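Local coordinates for protein importin subunit beta-1 (Saccharomyces cerevisiae, PDB 5OWU) that carries proteins into the nucleus in partnership with importin alpha, the adaptor that recognises the classical nuclear localization signal of the cargo, at residues M275-N279 against D280-S284; S190-S194 against K195-L199. All coordinates share one frame; numbering follows the deposited sequence.

Contact 1: M275-N279 against D280-S284; sequences MKSPN and DKVAS
An Asn N-cap joined to an ST turn starts helix 280-306, the second long helix of HEAT repeat 7: Asn279 turns its side-chain carbonyl onto the backbone N-H groups of Lys281 and Val282. Its OD1 stands 3.2 Å from Val282 N at an N-H...O angle of 160°, with the donor tilted from the plane of the amide group. Lys281 N is nearer, 2.8 Å from Asn279 OD1, but its N-H...O angle of 125° makes that bond weak. With CG anti to the backbone N (chi1 -176°), the amide swings forward over the first turn, and one oxygen can serve both donors. The main chain adds the first helical bond, Ala283 N to Asn279 O at 3.1 Å. Two residues before the cap, Ser277 OG accepts from Asn279 N at 3.0 Å; this closes the ST turn and leads the chain into the cap. The same hydroxyl lies against the side of Val282, with Ser277 OG 3.8 Å from Val282 CB. Val282 is thus met by two groups: its CG1 faces Ser277, while CG2 packs on the Asn279 amide, which crosses the valine branch at about a right angle. Ala283 CB fills the inside of the bend, 3.8 Å from Met275 O. Further into the turn, Asp280 O takes two donors from Ser284, its N and its OG, which arrive from opposite faces of the carbonyl plane. NH1 of Arg335 pairs with OD1 of Asp280 in a salt bridge and donates to Ser277 O, so one guanidinium spans the loop and the helix start. Met275 leans on helix 317-332, whereas Asn279, Lys281 and Val282 touch helix 238-255.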
ATOM      1  N   MET A 275     -22.900   3.122 -18.797  1.00 44.75           N
ATOM      2  CA  MET A 275     -22.930   3.694 -17.454  1.00 43.43           C
ATOM      3  C   MET A 275     -24.350   3.934 -16.957  1.00 49.87           C
ATOM      4  O   MET A 275     -24.546   4.149 -15.756  1.00 45.58           O
ATOM      5  CB  MET A 275     -22.154   5.010 -17.404  1.00 37.47           C
ATOM      6  CG  MET A 275     -21.814   5.436 -15.990  1.00 37.93           C
ATOM      7  SD  MET A 275     -20.632   6.781 -15.915  1.00 40.47           S
ATOM      8  CE  MET A 275     -19.166   6.000 -16.557  1.00 33.31           C
ATOM      9  N   LYS A 276     -25.343   3.915 -17.845  1.00 54.27           N
ATOM     10  CA  LYS A 276     -26.734   4.099 -17.457  1.00 54.08           C
ATOM     11  C   LYS A 276     -27.477   2.782 -17.287  1.00 38.26           C
ATOM     12  O   LYS A 276     -28.688   2.797 -17.051  1.00 43.95           O
ATOM     13  CB  LYS A 276     -27.460   4.972 -18.490  1.00 54.89           C
ATOM     14  CG  LYS A 276     -26.805   6.333 -18.701  1.00 58.75           C
ATOM     15  CD  LYS A 276     -27.768   7.356 -19.293  1.00 54.64           C
ATOM     16  CE  LYS A 276     -28.233   6.969 -20.681  1.00 64.84           C
ATOM     17  NZ  LYS A 276     -27.096   6.792 -21.622  1.00 69.14           N
ATOM     18  N   SER A 277     -26.789   1.657 -17.399  1.00 35.61           N
ATOM     19  CA  SER A 277     -27.455   0.372 -17.270  1.00 48.94           C
ATOM     20  C   SER A 277     -28.163   0.276 -15.919  1.00 49.07           C
ATOM     21  O   SER A 277     -27.587   0.646 -14.888  1.00 40.91           O
ATOM     22  CB  SER A 277     -26.450  -0.767 -17.401  1.00 42.50           C
ATOM     23  OG  SER A 277     -27.038  -2.006 -17.036  1.00 45.84           O
ATOM     24  N   PRO A 278     -29.402  -0.228 -15.880  1.00 53.76           N
ATOM     25  CA  PRO A 278     -30.048  -0.476 -14.581  1.00 48.53           C
ATOM     26  C   PRO A 278     -29.391  -1.591 -13.780  1.00 39.58           C
ATOM     27  O   PRO A 278     -29.759  -1.786 -12.616  1.00 44.17           O
ATOM     28  CB  PRO A 278     -31.489  -0.839 -14.967  1.00 51.53           C
ATOM     29  CG  PRO A 278     -31.397  -1.343 -16.361  1.00 48.95           C
ATOM     30  CD  PRO A 278     -30.274  -0.591 -17.011  1.00 56.18           C
ATOM     31  N   ASN A 279     -28.446  -2.325 -14.361  1.00 41.41           N
ATOM     32  CA  ASN A 279     -27.709  -3.361 -13.647  1.00 49.14           C
ATOM     33  C   ASN A 279     -26.495  -2.728 -12.975  1.00 49.39           C
ATOM     34  O   ASN A 279     -25.632  -2.164 -13.658  1.00 44.94           O
ATOM     35  CB  ASN A 279     -27.273  -4.466 -14.605  1.00 49.24           C
ATOM     36  CG  ASN A 279     -26.588  -5.613 -13.897  1.00 47.16           C
ATOM     37  OD1 ASN A 279     -25.508  -5.451 -13.329  1.00 51.83           O
ATOM     38  ND2 ASN A 279     -27.207  -6.787 -13.934  1.00 55.72           N
ATOM     39  N   ASP A 280     -26.421  -2.836 -11.643  1.00 50.65           N
ATOM     40  CA  ASP A 280     -25.370  -2.146 -10.898  1.00 43.43           C
ATOM     41  C   ASP A 280     -23.985  -2.680 -11.243  1.00 35.89           C
ATOM     42  O   ASP A 280     -23.009  -1.922 -11.218  1.00 38.12           O
ATOM     43  CB  ASP A 280     -25.614  -2.266  -9.390  1.00 37.09           C
ATOM     44  CG  ASP A 280     -26.874  -1.551  -8.938  1.00 48.60           C
ATOM     45  OD1 ASP A 280     -27.424  -0.739  -9.708  1.00 38.14           O
ATOM     46  OD2 ASP A 280     -27.312  -1.798  -7.798  1.00 43.36           O
ATOM     47  N   LYS A 281     -23.875  -3.968 -11.568  1.00 37.08           N
ATOM     48  CA  LYS A 281     -22.568  -4.541 -11.886  1.00 40.79           C
ATOM     49  C   LYS A 281     -22.030  -3.991 -13.208  1.00 36.54           C
ATOM     50  O   LYS A 281     -20.853  -3.614 -13.308  1.00 39.08           O
ATOM     51  CB  LYS A 281     -22.676  -6.069 -11.926  1.00 50.87           C
ATOM     52  CG  LYS A 281     -21.443  -6.817 -12.461  1.00 51.88           C
ATOM     53  CD  LYS A 281     -20.434  -7.116 -11.370  1.00 65.40           C
ATOM     54  CE  LYS A 281     -19.347  -8.062 -11.871  1.00 61.73           C
ATOM     55  NZ  LYS A 281     -19.886  -9.422 -12.169  1.00 69.74           N
ATOM     56  N   VAL A 282     -22.879  -3.944 -14.234  1.00 41.31           N
ATOM     57  CA  VAL A 282     -22.469  -3.402 -15.532  1.00 45.74           C
ATOM     58  C   VAL A 282     -22.016  -1.953 -15.373  1.00 35.13           C
ATOM     59  O   VAL A 282     -20.886  -1.570 -15.740  1.00 38.18           O
ATOM     60  CB  VAL A 282     -23.626  -3.521 -16.540  1.00 47.20           C
ATOM     61  CG1 VAL A 282     -23.217  -2.982 -17.911  1.00 50.53           C
ATOM     62  CG2 VAL A 282     -24.103  -4.973 -16.646  1.00 50.89           C
ATOM     63  N   ALA A 283     -22.908  -1.124 -14.819  1.00 36.02           N
ATOM     64  CA  ALA A 283     -22.575   0.271 -14.585  1.00 42.00           C
ATOM     65  C   ALA A 283     -21.263   0.385 -13.831  1.00 30.46           C
ATOM     66  O   ALA A 283     -20.396   1.192 -14.194  1.00 32.23           O
ATOM     67  CB  ALA A 283     -23.705   0.959 -13.818  1.00 43.24           C
ATOM     68  N   SER A 284     -21.086  -0.438 -12.793  1.00 32.21           N
ATOM     69  CA  SER A 284     -19.843  -0.419 -12.030  1.00 30.89           C
ATOM     70  C   SER A 284     -18.642  -0.656 -12.930  1.00 28.48           C
ATOM     71  O   SER A 284     -17.596  -0.013 -12.762  1.00 30.23           O
ATOM     72  CB  SER A 284     -19.880  -1.474 -10.920  1.00 41.66           C
ATOM     73  OG  SER A 284     -20.810  -1.125  -9.917  1.00 56.65           O
TER

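Contact 2: S190-S194 against K195-L199; sequences STETS and KAVRL
Ser194 O receives the N-H of Arg198 at 3.0 Å, the donor lying in the carbonyl plane, and this i to i+4 bond opens helix 195-208 directly after the loop 190-194. The serine is also the N-cap. Its OG lies 3.2 Å from Val197 N with an N-H...O angle of 154°, a reach made possible by a chi1 of 168° that sets the hydroxyl opposite the backbone N and forward over the first turn. Packing here is tight: Ser194 CB and Val197 CG2 are 3.4 Å apart, closer than carbons usually approach. Val197's other methyl, CG1, meets the carboxylate end of Glu192, 3.7 Å from its CD, the two side chains crossing at about a right angle. Glu192 bends at chi2 (58°) so that OE2 reaches forward to Ser194 N, accepting from it at 2.9 Å through its anti lone pair, while OE1 forms a salt bridge with Lys152. Arg198 runs past Glu192 in the opposite direction, their aliphatic parts touching with CG to CG at 3.9 Å. Ser190 CA lies over one face of the Arg198 guanidinium, toward its rim, 3.6 Å from NH2. That group is secured beyond the turn, by Ala188 O at NE and a salt bridge from NH2 to Glu231, and Lys195 likewise pairs with Asp237. Chemically, then, the glutamate and the arginine touch through carbon while each charge is matched by another helix. Glu192 OE2 holds the cap residue at its N, the helix's own Val197 N-H holds its OG, and the Glu192 charge near the helix start would probably be favoured by the helix dipole.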
ATOM      1  N   SER A 190     -15.577 -14.073 -30.244  1.00 50.43           N
ATOM      2  CA  SER A 190     -17.021 -14.240 -30.094  1.00 56.48           C
ATOM      3  C   SER A 190     -17.500 -15.615 -30.545  1.00 55.60           C
ATOM      4  O   SER A 190     -18.521 -16.105 -30.049  1.00 54.02           O
ATOM      5  CB  SER A 190     -17.752 -13.156 -30.885  1.00 50.91           C
ATOM      6  OG  SER A 190     -17.320 -13.140 -32.233  1.00 55.68           O
ATOM      7  N   THR A 191     -16.801 -16.244 -31.494  1.00 53.22           N
ATOM      8  CA  THR A 191     -17.226 -17.556 -31.972  1.00 56.60           C
ATOM      9  C   THR A 191     -17.152 -18.628 -30.890  1.00 55.90           C
ATOM     10  O   THR A 191     -17.841 -19.647 -31.003  1.00 49.67           O
ATOM     11  CB  THR A 191     -16.384 -17.987 -33.175  1.00 49.65           C
ATOM     12  OG1 THR A 191     -14.992 -17.818 -32.881  1.00 68.04           O
ATOM     13  CG2 THR A 191     -16.746 -17.167 -34.411  1.00 65.38           C
ATOM     14  N   GLU A 192     -16.336 -18.436 -29.853  1.00 56.52           N
ATOM     15  CA  GLU A 192     -16.202 -19.456 -28.819  1.00 54.75           C
ATOM     16  C   GLU A 192     -17.503 -19.592 -28.034  1.00 54.25           C
ATOM     17  O   GLU A 192     -18.068 -18.600 -27.565  1.00 55.52           O
ATOM     18  CB  GLU A 192     -15.045 -19.119 -27.879  1.00 48.48           C
ATOM     19  CG  GLU A 192     -14.966 -20.025 -26.660  1.00 48.96           C
ATOM     20  CD  GLU A 192     -14.840 -21.492 -27.023  1.00 44.20           C
ATOM     21  OE1 GLU A 192     -13.933 -21.836 -27.816  1.00 37.16           O
ATOM     22  OE2 GLU A 192     -15.645 -22.302 -26.513  1.00 47.14           O
ATOM     23  N   THR A 193     -17.955 -20.836 -27.862  1.00 54.46           N
ATOM     24  CA  THR A 193     -19.274 -21.122 -27.315  1.00 66.65           C
ATOM     25  C   THR A 193     -19.292 -21.245 -25.798  1.00 68.00           C
ATOM     26  O   THR A 193     -20.347 -21.037 -25.188  1.00 74.13           O
ATOM     27  CB  THR A 193     -19.816 -22.421 -27.930  1.00 77.67           C
ATOM     28  OG1 THR A 193     -19.918 -22.266 -29.353  1.00 79.54           O
ATOM     29  CG2 THR A 193     -21.192 -22.779 -27.371  1.00 77.25           C
ATOM     30  N   SER A 194     -18.166 -21.573 -25.174  1.00 56.74           N
ATOM     31  CA  SER A 194     -18.138 -21.861 -23.746  1.00 52.51           C
ATOM     32  C   SER A 194     -17.833 -20.591 -22.961  1.00 63.27           C
ATOM     33  O   SER A 194     -16.789 -19.962 -23.169  1.00 58.61           O
ATOM     34  CB  SER A 194     -17.100 -22.934 -23.434  1.00 50.28           C
ATOM     35  OG  SER A 194     -16.889 -23.010 -22.038  1.00 50.73           O
ATOM     36  N   LYS A 195     -18.735 -20.230 -22.044  1.00 58.54           N
ATOM     37  CA  LYS A 195     -18.496 -19.073 -21.190  1.00 56.22           C
ATOM     38  C   LYS A 195     -17.259 -19.278 -20.326  1.00 52.87           C
ATOM     39  O   LYS A 195     -16.484 -18.339 -20.110  1.00 54.91           O
ATOM     40  CB  LYS A 195     -19.719 -18.802 -20.315  1.00 61.18           C
ATOM     41  CG  LYS A 195     -20.974 -18.475 -21.111  1.00 67.43           C
ATOM     42  CD  LYS A 195     -22.140 -18.106 -20.204  1.00 82.22           C
ATOM     43  CE  LYS A 195     -23.354 -17.654 -21.013  1.00 81.22           C
ATOM     44  NZ  LYS A 195     -24.382 -16.960 -20.177  1.00 79.01           N
ATOM     45  N   ALA A 196     -17.059 -20.496 -19.817  1.00 46.43           N
ATOM     46  CA  ALA A 196     -15.857 -20.776 -19.041  1.00 47.57           C
ATOM     47  C   ALA A 196     -14.605 -20.521 -19.870  1.00 39.67           C
ATOM     48  O   ALA A 196     -13.620 -19.968 -19.366  1.00 48.12           O
ATOM     49  CB  ALA A 196     -15.880 -22.217 -18.534  1.00 49.98           C
ATOM     50  N   VAL A 197     -14.637 -20.892 -21.153  1.00 44.66           N
ATOM     51  CA  VAL A 197     -13.462 -20.729 -22.002  1.00 44.19           C
ATOM     52  C   VAL A 197     -13.207 -19.254 -22.286  1.00 46.06           C
ATOM     53  O   VAL A 197     -12.062 -18.796 -22.226  1.00 40.43           O
ATOM     54  CB  VAL A 197     -13.612 -21.540 -23.303  1.00 43.85           C
ATOM     55  CG1 VAL A 197     -12.440 -21.270 -24.246  1.00 35.22           C
ATOM     56  CG2 VAL A 197     -13.683 -23.034 -22.998  1.00 47.43           C
ATOM     57  N   ARG A 198     -14.258 -18.488 -22.612  1.00 38.23           N
ATOM     58  CA  ARG A 198     -14.076 -17.059 -22.847  1.00 43.03           C
ATOM     59  C   ARG A 198     -13.557 -16.365 -21.598  1.00 35.54           C
ATOM     60  O   ARG A 198     -12.690 -15.486 -21.682  1.00 44.34           O
ATOM     61  CB  ARG A 198     -15.386 -16.410 -23.295  1.00 44.15           C
ATOM     62  CG  ARG A 198     -15.849 -16.791 -24.684  1.00 50.48           C
ATOM     63  CD  ARG A 198     -16.876 -15.793 -25.202  1.00 45.18           C
ATOM     64  NE  ARG A 198     -16.243 -14.673 -25.893  1.00 35.88           N
ATOM     65  CZ  ARG A 198     -16.893 -13.626 -26.390  1.00 44.92           C
ATOM     66  NH1 ARG A 198     -18.211 -13.531 -26.270  1.00 46.69           N
ATOM     67  NH2 ARG A 198     -16.219 -12.667 -27.008  1.00 51.00           N
ATOM     68  N   LEU A 199     -14.076 -16.745 -20.429  1.00 39.48           N
ATOM     69  CA  LEU A 199     -13.607 -16.163 -19.174  1.00 42.48           C
ATOM     70  C   LEU A 199     -12.135 -16.458 -18.953  1.00 43.75           C
ATOM     71  O   LEU A 199     -11.346 -15.554 -18.649  1.00 38.01           O
ATOM     72  CB  LEU A 199     -14.417 -16.706 -17.995  1.00 45.35           C
ATOM     73  CG  LEU A 199     -15.705 -15.995 -17.614  1.00 55.40           C
ATOM     74  CD1 LEU A 199     -16.369 -16.767 -16.490  1.00 59.00           C
ATOM     75  CD2 LEU A 199     -15.428 -14.555 -17.199  1.00 56.01           C
TER

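Contacts 1 and 2 are two versions of one construction: in each, a short loop between the paired helices of a HEAT repeat ends in a polar N-cap, with a residue two positions earlier accepting from the cap's backbone N. Contact 1 uses Ser277 and Asn279, contact 2 Glu192 and Ser194. In series along the chain, they belong to repeats 7 and 5, with centres about 22 Å apart and nearest atoms about 8 Å apart, so they do not touch. Helix 238-255 of repeat 6 meets both, through Val282 and Lys281 of 280-284 and through Leu199 of 195-199. Both lie on the same side of the chain's centre.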